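Alpha-n-acetylglucosaminidase family protein (Clostridium perfringens, PDB 4A42) probably binds carbohydrate, as a family 32 carbohydrate-binding module of a large, multimodular alpha-N-acetylglucosaminidase of glycoside hydrolase family 89. Local coordinates at residues N44-G49 against V139-I144; I80-N85 against A115-I120; Y90-S95 against R128-N133. All blocks are in the same frame, centred on the assembly; numbering follows the deposited sequence.

Contact 1 of 3, residues N44-G49 against V139-I144; sequences NNLRDG and VKIGEI. With CA (calcium ion), chain C.
The calcium site of this module is built where Asn45 and Asp48, in the loop 44-49, meet Gly142 and Glu143 at the start of strand 141-148. Two backbone carbonyls reach the metal from the two segments, Asn45 O and Gly142 O, each 2.3 Å from the calcium, and the carboxylate oxygens Asp48 OD1 and Glu143 OE1 join them. Those two carboxylate planes are nearly coplanar, 16° apart, and the calcium between them lets Asp48 OD1 and Glu143 OE1 sit only 3.0 Å from each other. Asn50 and Thr53 complete the shell. A structural calcium of this kind, here held between a loop and strand 141-148 of the beta-sandwich, is common among family 32 modules. Glu143 has CG anti to its backbone N (chi1 -164°) and bends at the next bond, which swings the carboxylate back over the loop; its second oxygen, OE2, accepts Gly49 N on the syn side at 2.7 Å, with the donor out of the carboxylate plane and the bond bent. One residue further along each segment, Ile144 N donates an almost straight bond to Leu46 O (2.9 Å). Leu46 turns its CD2 methyl inward, against Ile141 CG2 at 3.5 Å and, less closely, Ile144 CD1.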
ATOM      1  N   ASN A  44       7.872   7.793  -5.135  1.00 23.60           N
ATOM      2  CA  ASN A  44       7.061   7.746  -6.336  0.54 23.23           C
ATOM      3  C   ASN A  44       7.219   6.430  -7.087  1.00 20.41           C
ATOM      4  O   ASN A  44       6.416   6.108  -7.954  1.00 21.68           O
ATOM      5  CB  ASN A  44       7.326   8.956  -7.222  0.54 26.18           C
ATOM      6  CG  ASN A  44       6.729  10.216  -6.643  0.54 29.06           C
ATOM      7  OD1 ASN A  44       5.658  10.180  -6.028  0.54 30.31           O
ATOM      8  ND2 ASN A  44       7.420  11.334  -6.815  0.54 30.86           N
ATOM      9  N   ASN A  45       8.242   5.667  -6.725  1.00 20.23           N
ATOM     10  CA  ASN A  45       8.415   4.332  -7.292  1.00 18.99           C
ATOM     11  C   ASN A  45       7.245   3.436  -6.904  1.00 17.50           C
ATOM     12  O   ASN A  45       7.021   2.400  -7.506  1.00 16.45           O
ATOM     13  CB  ASN A  45       9.731   3.697  -6.839  1.00 19.31           C
ATOM     14  CG  ASN A  45      10.945   4.350  -7.482  1.00 20.04           C
ATOM     15  OD1 ASN A  45      10.820   5.112  -8.440  1.00 22.08           O
ATOM     16  ND2 ASN A  45      12.124   4.039  -6.967  1.00 18.68           N
ATOM     17  N   LEU A  46       6.487   3.838  -5.901  1.00 16.17           N
ATOM     18  CA  LEU A  46       5.344   3.031  -5.476  1.00 15.39           C
ATOM     19  C   LEU A  46       4.173   3.086  -6.444  1.00 15.98           C
ATOM     20  O   LEU A  46       3.298   2.218  -6.417  1.00 14.63           O
ATOM     21  CB  LEU A  46       4.858   3.475  -4.096  1.00 15.14           C
ATOM     22  CG  LEU A  46       5.765   3.157  -2.922  1.00 13.04           C
ATOM     23  CD1 LEU A  46       5.278   3.936  -1.709  1.00 16.00           C
ATOM     24  CD2 LEU A  46       5.759   1.650  -2.652  1.00 15.70           C
ATOM     25  N   ARG A  47       4.151   4.106  -7.279  1.00 17.57           N
ATOM     26  CA  ARG A  47       3.030   4.288  -8.135  1.00 19.36           C
ATOM     27  C   ARG A  47       3.396   4.871  -9.504  1.00 18.79           C
ATOM     28  O   ARG A  47       2.715   5.698 -10.023  1.00 22.05           O
ATOM     29  CB  ARG A  47       1.965   5.121  -7.424  1.00 22.39           C
ATOM     30  CG  ARG A  47       2.525   6.294  -6.723  1.00 28.02           C
ATOM     31  CD  ARG A  47       2.329   7.499  -7.583  1.00 29.09           C
ATOM     32  NE  ARG A  47       2.485   8.767  -6.909  1.00 28.18           N
ATOM     33  CZ  ARG A  47       1.496   9.612  -6.692  1.00 31.97           C
ATOM     34  NH1 ARG A  47       0.269   9.342  -7.066  1.00 32.75           N
ATOM     35  NH2 ARG A  47       1.757  10.730  -6.099  1.00 33.00           N
ATOM     36  N   ASP A  48       4.463   4.352 -10.069  1.00 17.49           N
ATOM     37  CA  ASP A  48       4.942   4.796 -11.376  1.00 16.54           C
ATOM     38  C   ASP A  48       4.617   3.824 -12.508  1.00 16.19           C
ATOM     39  O   ASP A  48       5.000   4.053 -13.664  1.00 18.50           O
ATOM     40  CB  ASP A  48       6.440   5.112 -11.335  1.00 18.64           C
ATOM     41  CG  ASP A  48       7.291   3.891 -11.084  1.00 17.86           C
ATOM     42  OD1 ASP A  48       6.736   2.830 -10.716  1.00 14.57           O
ATOM     43  OD2 ASP A  48       8.520   3.994 -11.255  1.00 19.07           O
ATOM     44  N   GLY A  49       3.903   2.749 -12.184  1.00 15.81           N
ATOM     45  CA  GLY A  49       3.479   1.791 -13.192  1.00 13.27           C
ATOM     46  C   GLY A  49       4.558   0.822 -13.643  1.00 14.89           C
ATOM     47  O   GLY A  49       4.368   0.103 -14.617  1.00 18.93           O
ATOM     48  N   VAL A 139      12.098  -5.398   3.214  1.00 14.59           N
ATOM     49  CA  VAL A 139      10.972  -4.953   2.403  1.00 12.67           C
ATOM     50  C   VAL A 139      11.391  -4.174   1.166  1.00 11.14           C
ATOM     51  O   VAL A 139      12.093  -3.195   1.280  1.00 12.65           O
ATOM     52  CB  VAL A 139      10.056  -4.051   3.263  1.00 13.85           C
ATOM     53  CG1 VAL A 139       8.961  -3.430   2.447  1.00 15.32           C
ATOM     54  CG2 VAL A 139       9.471  -4.844   4.411  1.00 17.13           C
ATOM     55  N   LYS A 140      10.936  -4.594  -0.005  1.00 10.01           N
ATOM     56  CA  LYS A 140      11.178  -3.838  -1.224  1.00  8.18           C
ATOM     57  C   LYS A 140       9.892  -3.869  -2.023  1.00  9.59           C
ATOM     58  O   LYS A 140       9.541  -4.889  -2.561  1.00 12.61           O
ATOM     59  CB  LYS A 140      12.326  -4.454  -2.032  1.00 11.19           C
ATOM     60  CG  LYS A 140      13.584  -4.624  -1.221  1.00 13.80           C
ATOM     61  CD  LYS A 140      14.740  -5.169  -2.037  1.00 17.96           C
ATOM     62  CE  LYS A 140      15.996  -5.183  -1.194  1.00 20.82           C
ATOM     63  NZ  LYS A 140      17.198  -5.553  -1.952  1.00 24.34           N
ATOM     64  N   ILE A 141       9.207  -2.745  -2.116  1.00  9.59           N
ATOM     65  CA  ILE A 141       7.906  -2.721  -2.769  1.00  8.69           C
ATOM     66  C   ILE A 141       8.024  -2.166  -4.186  1.00  8.37           C
ATOM     67  O   ILE A 141       8.433  -1.026  -4.390  1.00  9.64           O
ATOM     68  CB  ILE A 141       6.905  -1.868  -1.947  1.00  8.23           C
ATOM     69  CG1 ILE A 141       6.819  -2.369  -0.499  1.00  8.84           C
ATOM     70  CG2 ILE A 141       5.523  -1.845  -2.621  1.00 10.25           C
ATOM     71  CD1 ILE A 141       6.393  -3.807  -0.359  1.00  9.05           C
ATOM     72  N   GLY A 142       7.686  -2.982  -5.171  1.00  8.29           N
ATOM     73  CA  GLY A 142       7.791  -2.564  -6.555  1.00 10.65           C
ATOM     74  C   GLY A 142       6.650  -1.678  -7.000  1.00  9.77           C
ATOM     75  O   GLY A 142       6.835  -0.850  -7.887  1.00 11.59           O
ATOM     76  N   GLU A 143       5.476  -1.850  -6.404  1.00 10.94           N
ATOM     77  CA  GLU A 143       4.310  -1.101  -6.820  1.00 10.75           C
ATOM     78  C   GLU A 143       3.162  -1.381  -5.852  1.00  9.94           C
ATOM     79  O   GLU A 143       3.038  -2.495  -5.348  1.00 12.49           O
ATOM     80  CB  GLU A 143       3.904  -1.550  -8.227  1.00 12.69           C
ATOM     81  CG  GLU A 143       2.953  -0.606  -8.927  1.00 15.97           C
ATOM     82  CD  GLU A 143       3.618   0.633  -9.538  1.00 14.48           C
ATOM     83  OE1 GLU A 143       4.854   0.803  -9.537  1.00 14.87           O
ATOM     84  OE2 GLU A 143       2.871   1.454 -10.055  1.00 16.01           O
ATOM     85  N   ILE A 144       2.346  -0.368  -5.589  1.00 10.53           N
ATOM     86  CA  ILE A 144       1.083  -0.555  -4.879  1.00 12.21           C
ATOM     87  C   ILE A 144      -0.028  -0.041  -5.774  1.00 13.69           C
ATOM     88  O   ILE A 144      -0.010   1.108  -6.214  1.00 14.89           O
ATOM     89  CB  ILE A 144       1.050   0.196  -3.537  1.00 11.72           C
ATOM     90  CG1 ILE A 144       2.057  -0.441  -2.573  1.00 14.32           C
ATOM     91  CG2 ILE A 144      -0.358   0.177  -2.934  1.00 12.86           C
ATOM     92  CD1 ILE A 144       2.230   0.324  -1.301  1.00 15.61           C
TER
HETATM   93 CA    CA C1690       7.337   0.945  -9.275  1.00 12.32          CA

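Contact 2 of 3, residues I80-N85 against A115-I120; sequences IVSKGN and AVYSNI
Strands 77-82 and 116-120 meet antiparallel at Ile80 and Tyr117, a hydrogen-bonded pair: Ile80 N donates to Tyr117 O at 2.9 Å and Tyr117 N to Ile80 O at 2.8 Å. Two residues on, Ser82 N reaches Ala115 O at 2.9 Å.

The close packing lies on the face of Ile80 and Tyr117. With CG anti to its carbonyl carbon (chi1 -64°), Tyr117 lays its ring beside strand 77-82, and Ser82 CB meets the ring edge in plane, 3.7 Å from Tyr117 CE1. The phenol oxygen is held by neighbouring loops, through Glu112 O and the backbone nitrogens of Lys114 and Leu88. A water bonded to Ser82 OG at 2.7 Å gives Tyr117 OH a further, weak bond.

This is the edge of the four-stranded sheet of the beta-sandwich: strand 116-120 is its outermost strand in the chain, while 77-82 has 141-148 as its other neighbour. The opposite face is looser. There Val81 and Val116, a non-hydrogen-bonded pair with CA atoms 4.5 Å apart, bring their CG2 methyls no nearer than 4.3 Å; Val116 is partly open to solvent, and Ala115, where the pairing ends, is exposed.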
ATOM      1  N   ILE A  80      -0.208  -5.417  -3.837  1.00 11.36           N
ATOM      2  CA  ILE A  80       1.121  -5.002  -3.413  1.00 11.16           C
ATOM      3  C   ILE A  80       2.129  -5.885  -4.123  1.00 10.15           C
ATOM      4  O   ILE A  80       2.142  -7.100  -3.936  1.00 10.55           O
ATOM      5  CB  ILE A  80       1.325  -5.157  -1.896  1.00 11.26           C
ATOM      6  CG1 ILE A  80       0.239  -4.402  -1.133  1.00 11.18           C
ATOM      7  CG2 ILE A  80       2.727  -4.663  -1.480  1.00 10.94           C
ATOM      8  CD1 ILE A  80       0.144  -4.793   0.317  1.00 12.34           C
ATOM      9  N   VAL A  81       2.964  -5.277  -4.949  1.00  9.81           N
ATOM     10  CA  VAL A  81       3.983  -6.023  -5.670  1.00  9.45           C
ATOM     11  C   VAL A  81       5.230  -6.048  -4.793  1.00  9.93           C
ATOM     12  O   VAL A  81       5.813  -4.993  -4.516  1.00 10.44           O
ATOM     13  CB  VAL A  81       4.276  -5.373  -7.040  1.00  9.57           C
ATOM     14  CG1 VAL A  81       5.314  -6.179  -7.801  1.00 11.83           C
ATOM     15  CG2 VAL A  81       2.991  -5.269  -7.858  1.00 11.19           C
ATOM     16  N   SER A  82       5.605  -7.236  -4.324  1.00  9.08           N
ATOM     17  CA  SER A  82       6.674  -7.367  -3.326  1.00 10.52           C
ATOM     18  C   SER A  82       7.912  -7.996  -3.930  1.00 10.90           C
ATOM     19  O   SER A  82       7.885  -9.154  -4.334  1.00 14.43           O
ATOM     20  CB  SER A  82       6.193  -8.218  -2.146  1.00 12.66           C
ATOM     21  OG  SER A  82       7.183  -8.266  -1.135  1.00 12.52           O
ATOM     22  N   LYS A  83       8.999  -7.233  -3.975  1.00  9.31           N
ATOM     23  CA  LYS A  83      10.197  -7.644  -4.689  1.00 12.08           C
ATOM     24  C   LYS A  83      11.330  -8.148  -3.784  1.00 13.07           C
ATOM     25  O   LYS A  83      12.308  -8.711  -4.272  1.00 16.49           O
ATOM     26  CB  LYS A  83      10.668  -6.509  -5.615  1.00 12.72           C
ATOM     27  CG  LYS A  83       9.754  -6.311  -6.836  1.00 12.67           C
ATOM     28  CD  LYS A  83      10.130  -7.260  -7.975  1.00 12.09           C
ATOM     29  CE  LYS A  83       9.104  -7.234  -9.104  1.00 12.95           C
ATOM     30  NZ  LYS A  83       9.563  -8.026 -10.306  1.00 14.86           N
ATOM     31  N   GLY A  84      11.206  -7.942  -2.477  1.00 11.88           N
ATOM     32  CA  GLY A  84      12.184  -8.474  -1.537  1.00 11.97           C
ATOM     33  C   GLY A  84      12.157  -9.992  -1.427  1.00 14.27           C
ATOM     34  O   GLY A  84      11.256 -10.651  -1.948  1.00 17.54           O
ATOM     35  N   ASN A  85      13.131 -10.565  -0.729  1.00 16.77           N
ATOM     36  CA  ASN A  85      13.216 -12.027  -0.645  1.00 18.13           C
ATOM     37  C   ASN A  85      12.228 -12.704   0.302  1.00 17.89           C
ATOM     38  O   ASN A  85      11.735 -13.817   0.028  1.00 22.06           O
ATOM     39  CB  ASN A  85      14.628 -12.455  -0.273  1.00 22.12           C
ATOM     40  CG  ASN A  85      15.576 -12.377  -1.433  1.00 25.15           C
ATOM     41  OD1 ASN A  85      15.154 -12.326  -2.590  1.00 25.36           O
ATOM     42  ND2 ASN A  85      16.871 -12.381  -1.140  1.00 28.79           N
ATOM     43  N   ALA A 115       4.648 -13.139  -5.264  1.00 13.71           N
ATOM     44  CA  ALA A 115       5.178 -11.991  -5.994  1.00 12.96           C
ATOM     45  C   ALA A 115       4.252 -10.785  -5.818  1.00 12.53           C
ATOM     46  O   ALA A 115       4.710  -9.649  -5.656  1.00 13.28           O
ATOM     47  CB  ALA A 115       5.344 -12.340  -7.483  1.00 12.68           C
ATOM     48  N   VAL A 116       2.949 -11.042  -5.846  1.00 13.34           N
ATOM     49  CA  VAL A 116       1.944 -10.004  -5.694  1.00 13.39           C
ATOM     50  C   VAL A 116       0.977 -10.413  -4.594  1.00 13.93           C
ATOM     51  O   VAL A 116       0.406 -11.509  -4.622  1.00 15.74           O
ATOM     52  CB  VAL A 116       1.167  -9.794  -6.999  1.00 15.19           C
ATOM     53  CG1 VAL A 116       0.125  -8.688  -6.835  1.00 16.28           C
ATOM     54  CG2 VAL A 116       2.131  -9.449  -8.116  1.00 14.68           C
ATOM     55  N   TYR A 117       0.803  -9.533  -3.619  1.00 12.44           N
ATOM     56  CA  TYR A 117      -0.193  -9.743  -2.571  1.00 12.47           C
ATOM     57  C   TYR A 117      -1.467  -8.970  -2.907  1.00 12.74           C
ATOM     58  O   TYR A 117      -1.541  -7.749  -2.744  1.00 13.76           O
ATOM     59  CB  TYR A 117       0.373  -9.371  -1.187  1.00 12.50           C
ATOM     60  CG  TYR A 117       1.523 -10.254  -0.789  1.00 11.52           C
ATOM     61  CD1 TYR A 117       2.826  -9.952  -1.175  1.00 10.99           C
ATOM     62  CD2 TYR A 117       1.313 -11.422  -0.045  1.00 12.43           C
ATOM     63  CE1 TYR A 117       3.882 -10.782  -0.826  1.00 11.34           C
ATOM     64  CE2 TYR A 117       2.363 -12.245   0.309  1.00 13.91           C
ATOM     65  CZ  TYR A 117       3.640 -11.925  -0.076  1.00 13.86           C
ATOM     66  OH  TYR A 117       4.690 -12.747   0.262  1.00 14.00           O
ATOM     67  N   SER A 118      -2.454  -9.697  -3.423  1.00 15.86           N
ATOM     68  CA  SER A 118      -3.727  -9.099  -3.809  1.00 18.14           C
ATOM     69  C   SER A 118      -4.747  -9.247  -2.687  1.00 17.26           C
ATOM     70  O   SER A 118      -4.758 -10.257  -1.965  1.00 20.84           O
ATOM     71  CB  SER A 118      -4.275  -9.792  -5.063  1.00 22.71           C
ATOM     72  OG  SER A 118      -3.335  -9.776  -6.128  1.00 28.57           O
ATOM     73  N   ASN A 119      -5.595  -8.238  -2.529  1.00 18.77           N
ATOM     74  CA  ASN A 119      -6.724  -8.316  -1.597  1.00 20.64           C
ATOM     75  C   ASN A 119      -7.965  -7.655  -2.174  1.00 21.28           C
ATOM     76  O   ASN A 119      -7.928  -6.493  -2.568  1.00 23.03           O
ATOM     77  CB  ASN A 119      -6.393  -7.639  -0.264  1.00 21.90           C
ATOM     78  CG  ASN A 119      -5.399  -8.422   0.564  1.00 22.87           C
ATOM     79  OD1 ASN A 119      -4.213  -8.127   0.561  1.00 21.65           O
ATOM     80  ND2 ASN A 119      -5.880  -9.434   1.267  1.00 22.38           N
ATOM     81  N   ILE A 120      -9.074  -8.386  -2.201  1.00 25.60           N
ATOM     82  CA  ILE A 120     -10.361  -7.837  -2.657  1.00 27.49           C
ATOM     83  C   ILE A 120     -11.211  -7.378  -1.467  1.00 26.88           C
ATOM     84  O   ILE A 120     -11.449  -8.143  -0.529  1.00 27.73           O
ATOM     85  CB  ILE A 120     -11.128  -8.854  -3.505  1.00 30.20           C
ATOM     86  CG1 ILE A 120     -10.297  -9.248  -4.731  1.00 30.86           C
ATOM     87  CG2 ILE A 120     -12.493  -8.305  -3.922  1.00 29.40           C
ATOM     88  CD1 ILE A 120      -9.784 -10.674  -4.690  1.00 32.64           C
TER
HETATM   89  O   HOH W   1       7.504 -10.753  -0.231  1.00 15.12           O

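Contact 3 of 3, residues Y90-S95 against R128-N133; sequences YSIEIS and RFVRFN
Glu93 OE1 is gripped from opposite faces of its carboxylate by Arg131 NE and Asn133 ND2, each 2.8 Å away. The bonds join strands 90-95 and 126-134, antiparallel neighbours in the larger sheet of the jelly-roll beta-sandwich typical of F5/8 type C domains. Arg131 approaches Glu93 side-on, bending at chi3 (69°), and its NH2 donates to Glu93 OE2 on the syn side, from out of the carboxylate plane, at 3.0 Å. The result is a two-pronged salt bridge with the carboxylate tilted 38° from the guanidinium plane; Trp101 adds a cation-pi contact to the arginine. Asn133 shares its amide nitrogen: besides Glu93 OE1, ND2 donates to Ser91 OG at 2.9 Å, almost straight and within the amide plane. The other end of that amide, OD1, is bonded to Ser64 OG. Ser91, Glu93, Arg131 and Asn133 thus form a continuous polar chain across one face of the sheet, which should hold the carboxylate's rotation fixed.

Turned the other way, Ile92, Ile94, Val130 and Phe132 are apolar. Ile92 lies alongside Phe132, pointing the same way, with CD1 3.9 Å from CE2 of the ring, and its CG2 meets Val130 CG1. Ile78 and Ile80 of strand 77-82 pack on Phe132 here; Ile92, Val130 and Phe132 are buried inside the sandwich, while Ile94 is partly exposed.

At the far end a classic beta bulge sets two residues, Arg128 and Phe129, against one, Ser95, whose O accepts both backbone nitrogens, each at 2.9 Å.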
ATOM      1  N   TYR A  90       2.377  -7.584   6.476  1.00 10.80           N
ATOM      2  CA  TYR A  90       1.781  -6.280   6.201  1.00 10.95           C
ATOM      3  C   TYR A  90       0.354  -6.192   6.714  1.00 11.80           C
ATOM      4  O   TYR A  90      -0.296  -7.221   6.980  1.00 12.05           O
ATOM      5  CB  TYR A  90       1.792  -5.989   4.688  1.00 10.13           C
ATOM      6  CG  TYR A  90       0.826  -6.847   3.886  1.00  8.81           C
ATOM      7  CD1 TYR A  90       1.163  -8.141   3.502  1.00 10.78           C
ATOM      8  CD2 TYR A  90      -0.445  -6.376   3.544  1.00 11.47           C
ATOM      9  CE1 TYR A  90       0.272  -8.938   2.783  1.00 14.10           C
ATOM     10  CE2 TYR A  90      -1.338  -7.168   2.814  1.00 13.65           C
ATOM     11  CZ  TYR A  90      -0.970  -8.451   2.442  1.00 14.16           C
ATOM     12  OH  TYR A  90      -1.830  -9.274   1.730  1.00 15.83           O
ATOM     13  N   SER A  91      -0.117  -4.956   6.849  1.00 12.32           N
ATOM     14  CA  SER A  91      -1.526  -4.670   7.066  1.00 12.76           C
ATOM     15  C   SER A  91      -1.943  -3.489   6.197  1.00 12.19           C
ATOM     16  O   SER A  91      -1.108  -2.716   5.721  1.00 13.50           O
ATOM     17  CB  SER A  91      -1.810  -4.372   8.542  1.00 14.33           C
ATOM     18  OG  SER A  91      -1.151  -3.189   8.985  1.00 16.20           O
ATOM     19  N   ILE A  92      -3.246  -3.392   5.970  1.00 14.04           N
ATOM     20  CA  ILE A  92      -3.831  -2.318   5.197  1.00 14.63           C
ATOM     21  C   ILE A  92      -4.936  -1.694   6.035  1.00 14.85           C
ATOM     22  O   ILE A  92      -5.791  -2.405   6.570  1.00 16.17           O
ATOM     23  CB  ILE A  92      -4.422  -2.856   3.883  1.00 13.88           C
ATOM     24  CG1 ILE A  92      -3.369  -3.670   3.108  1.00 13.78           C
ATOM     25  CG2 ILE A  92      -4.945  -1.712   3.021  1.00 16.80           C
ATOM     26  CD1 ILE A  92      -3.878  -4.163   1.759  1.00 15.65           C
ATOM     27  N   GLU A  93      -4.893  -0.372   6.160  1.00 15.53           N
ATOM     28  CA  GLU A  93      -5.886   0.389   6.909  1.00 16.43           C
ATOM     29  C   GLU A  93      -6.489   1.437   5.990  1.00 17.83           C
ATOM     30  O   GLU A  93      -5.819   1.938   5.102  1.00 18.07           O
ATOM     31  CB  GLU A  93      -5.239   1.112   8.088  1.00 20.04           C
ATOM     32  CG  GLU A  93      -4.737   0.234   9.220  1.00 21.17           C
ATOM     33  CD  GLU A  93      -3.862   1.022  10.174  1.00 23.19           C
ATOM     34  OE1 GLU A  93      -2.707   1.306   9.812  1.00 22.54           O
ATOM     35  OE2 GLU A  93      -4.337   1.384  11.267  1.00 24.95           O
ATOM     36  N   ILE A  94      -7.752   1.787   6.218  1.00 19.52           N
ATOM     37  CA  ILE A  94      -8.369   2.880   5.477  1.00 21.82           C
ATOM     38  C   ILE A  94      -8.988   3.871   6.452  1.00 22.54           C
ATOM     39  O   ILE A  94      -9.307   3.511   7.589  1.00 23.06           O
ATOM     40  CB  ILE A  94      -9.433   2.379   4.473  1.00 22.89           C
ATOM     41  CG1 ILE A  94     -10.527   1.576   5.186  1.00 25.22           C
ATOM     42  CG2 ILE A  94      -8.762   1.549   3.370  1.00 23.65           C
ATOM     43  CD1 ILE A  94     -11.712   1.237   4.292  1.00 23.86           C
ATOM     44  N   SER A  95      -9.135   5.118   6.008  1.00 23.27           N
ATOM     45  CA  SER A  95      -9.747   6.159   6.825  1.00 23.26           C
ATOM     46  C   SER A  95     -10.439   7.193   5.953  1.00 25.15           C
ATOM     47  O   SER A  95     -10.076   7.383   4.785  1.00 25.90           O
ATOM     48  CB  SER A  95      -8.704   6.850   7.704  1.00 24.23           C
ATOM     49  OG  SER A  95      -9.313   7.813   8.557  1.00 25.06           O
ATOM     50  N   ARG A 128     -10.715   7.826   1.964  1.00 28.66           N
ATOM     51  CA  ARG A 128      -9.812   8.799   1.412  1.00 26.74           C
ATOM     52  C   ARG A 128      -8.334   8.411   1.610  1.00 25.68           C
ATOM     53  O   ARG A 128      -7.514   8.647   0.752  1.00 27.05           O
ATOM     54  CB  ARG A 128     -10.082  10.193   1.981  1.00 26.90           C
ATOM     55  CG  ARG A 128      -9.064  11.210   1.594  1.00 27.15           C
ATOM     56  CD  ARG A 128      -9.455  12.609   1.930  1.00 27.12           C
ATOM     57  NE  ARG A 128      -8.281  13.448   1.883  1.00 32.28           N
ATOM     58  CZ  ARG A 128      -8.249  14.721   2.184  1.00 34.54           C
ATOM     59  NH1 ARG A 128      -9.357  15.323   2.562  1.00 36.44           N
ATOM     60  NH2 ARG A 128      -7.114  15.401   2.124  1.00 35.51           N
ATOM     61  N   PHE A 129      -8.021   7.795   2.741  1.00 21.93           N
ATOM     62  CA  PHE A 129      -6.638   7.425   3.045  1.00 21.64           C
ATOM     63  C   PHE A 129      -6.474   5.921   3.070  1.00 22.86           C
ATOM     64  O   PHE A 129      -7.305   5.210   3.621  1.00 24.35           O
ATOM     65  CB  PHE A 129      -6.210   8.007   4.394  1.00 23.87           C
ATOM     66  CG  PHE A 129      -6.336   9.502   4.478  1.00 24.71           C
ATOM     67  CD1 PHE A 129      -5.286  10.329   4.111  1.00 26.36           C
ATOM     68  CD2 PHE A 129      -7.508  10.080   4.923  1.00 23.43           C
ATOM     69  CE1 PHE A 129      -5.409  11.704   4.190  1.00 26.29           C
ATOM     70  CE2 PHE A 129      -7.635  11.454   5.002  1.00 24.10           C
ATOM     71  CZ  PHE A 129      -6.582  12.264   4.638  1.00 25.12           C
ATOM     72  N   VAL A 130      -5.391   5.440   2.464  1.00 20.98           N
ATOM     73  CA  VAL A 130      -5.064   4.028   2.511  1.00 20.84           C
ATOM     74  C   VAL A 130      -3.649   3.906   3.052  1.00 20.23           C
ATOM     75  O   VAL A 130      -2.701   4.443   2.469  1.00 19.97           O
ATOM     76  CB  VAL A 130      -5.198   3.359   1.126  1.00 19.42           C
ATOM     77  CG1 VAL A 130      -5.144   1.842   1.256  1.00 20.73           C
ATOM     78  CG2 VAL A 130      -6.500   3.787   0.449  1.00 21.29           C
ATOM     79  N   ARG A 131      -3.516   3.213   4.184  1.00 17.76           N
ATOM     80  CA  ARG A 131      -2.237   3.091   4.859  1.00 17.13           C
ATOM     81  C   ARG A 131      -1.761   1.642   4.884  1.00 17.52           C
ATOM     82  O   ARG A 131      -2.522   0.724   5.189  1.00 19.23           O
ATOM     83  CB  ARG A 131      -2.300   3.671   6.278  1.00 16.84           C
ATOM     84  CG  ARG A 131      -0.949   3.643   7.000  1.00 17.78           C
ATOM     85  CD  ARG A 131      -0.964   4.502   8.251  1.00 22.61           C
ATOM     86  NE  ARG A 131      -1.806   3.934   9.294  1.00 24.32           N
ATOM     87  CZ  ARG A 131      -2.096   4.555  10.432  1.00 27.96           C
ATOM     88  NH1 ARG A 131      -1.601   5.767  10.664  1.00 29.19           N
ATOM     89  NH2 ARG A 131      -2.873   3.968  11.337  1.00 29.00           N
ATOM     90  N   PHE A 132      -0.492   1.460   4.522  1.00 16.01           N
ATOM     91  CA  PHE A 132       0.155   0.157   4.454  1.00 15.89           C
ATOM     92  C   PHE A 132       1.244   0.117   5.504  1.00 14.07           C
ATOM     93  O   PHE A 132       2.096   0.997   5.555  1.00 16.02           O
ATOM     94  CB  PHE A 132       0.774  -0.058   3.061  1.00 16.39           C
ATOM     95  CG  PHE A 132      -0.239  -0.088   1.955  1.00 15.88           C
ATOM     96  CD1 PHE A 132      -0.759   1.095   1.441  1.00 16.63           C
ATOM     97  CD2 PHE A 132      -0.681  -1.294   1.429  1.00 15.96           C
ATOM     98  CE1 PHE A 132      -1.714   1.072   0.438  1.00 17.61           C
ATOM     99  CE2 PHE A 132      -1.625  -1.320   0.406  1.00 15.28           C
ATOM    100  CZ  PHE A 132      -2.151  -0.133  -0.080  1.00 15.38           C
ATOM    101  N   ASN A 133       1.217  -0.901   6.350  1.00 14.72           N
ATOM    102  CA  ASN A 133       2.271  -1.069   7.330  1.00 15.34           C
ATOM    103  C   ASN A 133       3.014  -2.345   7.018  1.00 13.32           C
ATOM    104  O   ASN A 133       2.397  -3.357   6.697  1.00 14.86           O
ATOM    105  CB  ASN A 133       1.663  -1.113   8.729  1.00 20.91           C
ATOM    106  CG  ASN A 133       0.653  -0.005   8.940  1.00 23.90           C
ATOM    107  OD1 ASN A 133       1.016   1.174   8.993  1.00 23.88           O
ATOM    108  ND2 ASN A 133      -0.627  -0.371   9.022  1.00 26.11           N
TER

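In the fold
From the N terminus, after strands 24-25 and 33-36, the chain runs through the loop 44-49, whose partner arrives only at 139-144; contact 1 therefore closes a long loop in which the other two are nested. Strand 77-82 comes next, then 90-95, then their partners 116-120 and 126-134 in the same order, so contacts 2 and 3 cross. Contacts 1 and 2 share the four-stranded sheet, where 141-148 and 77-82 are neighbours and Glu143 O is 2.8 Å from Val81 N. Contact 3 belongs to the six-stranded sheet. The two sheets meet through Ile144 packing on Phe132 and Ile80 on Tyr90, and Asn119 OD1 bonds Tyr90 OH.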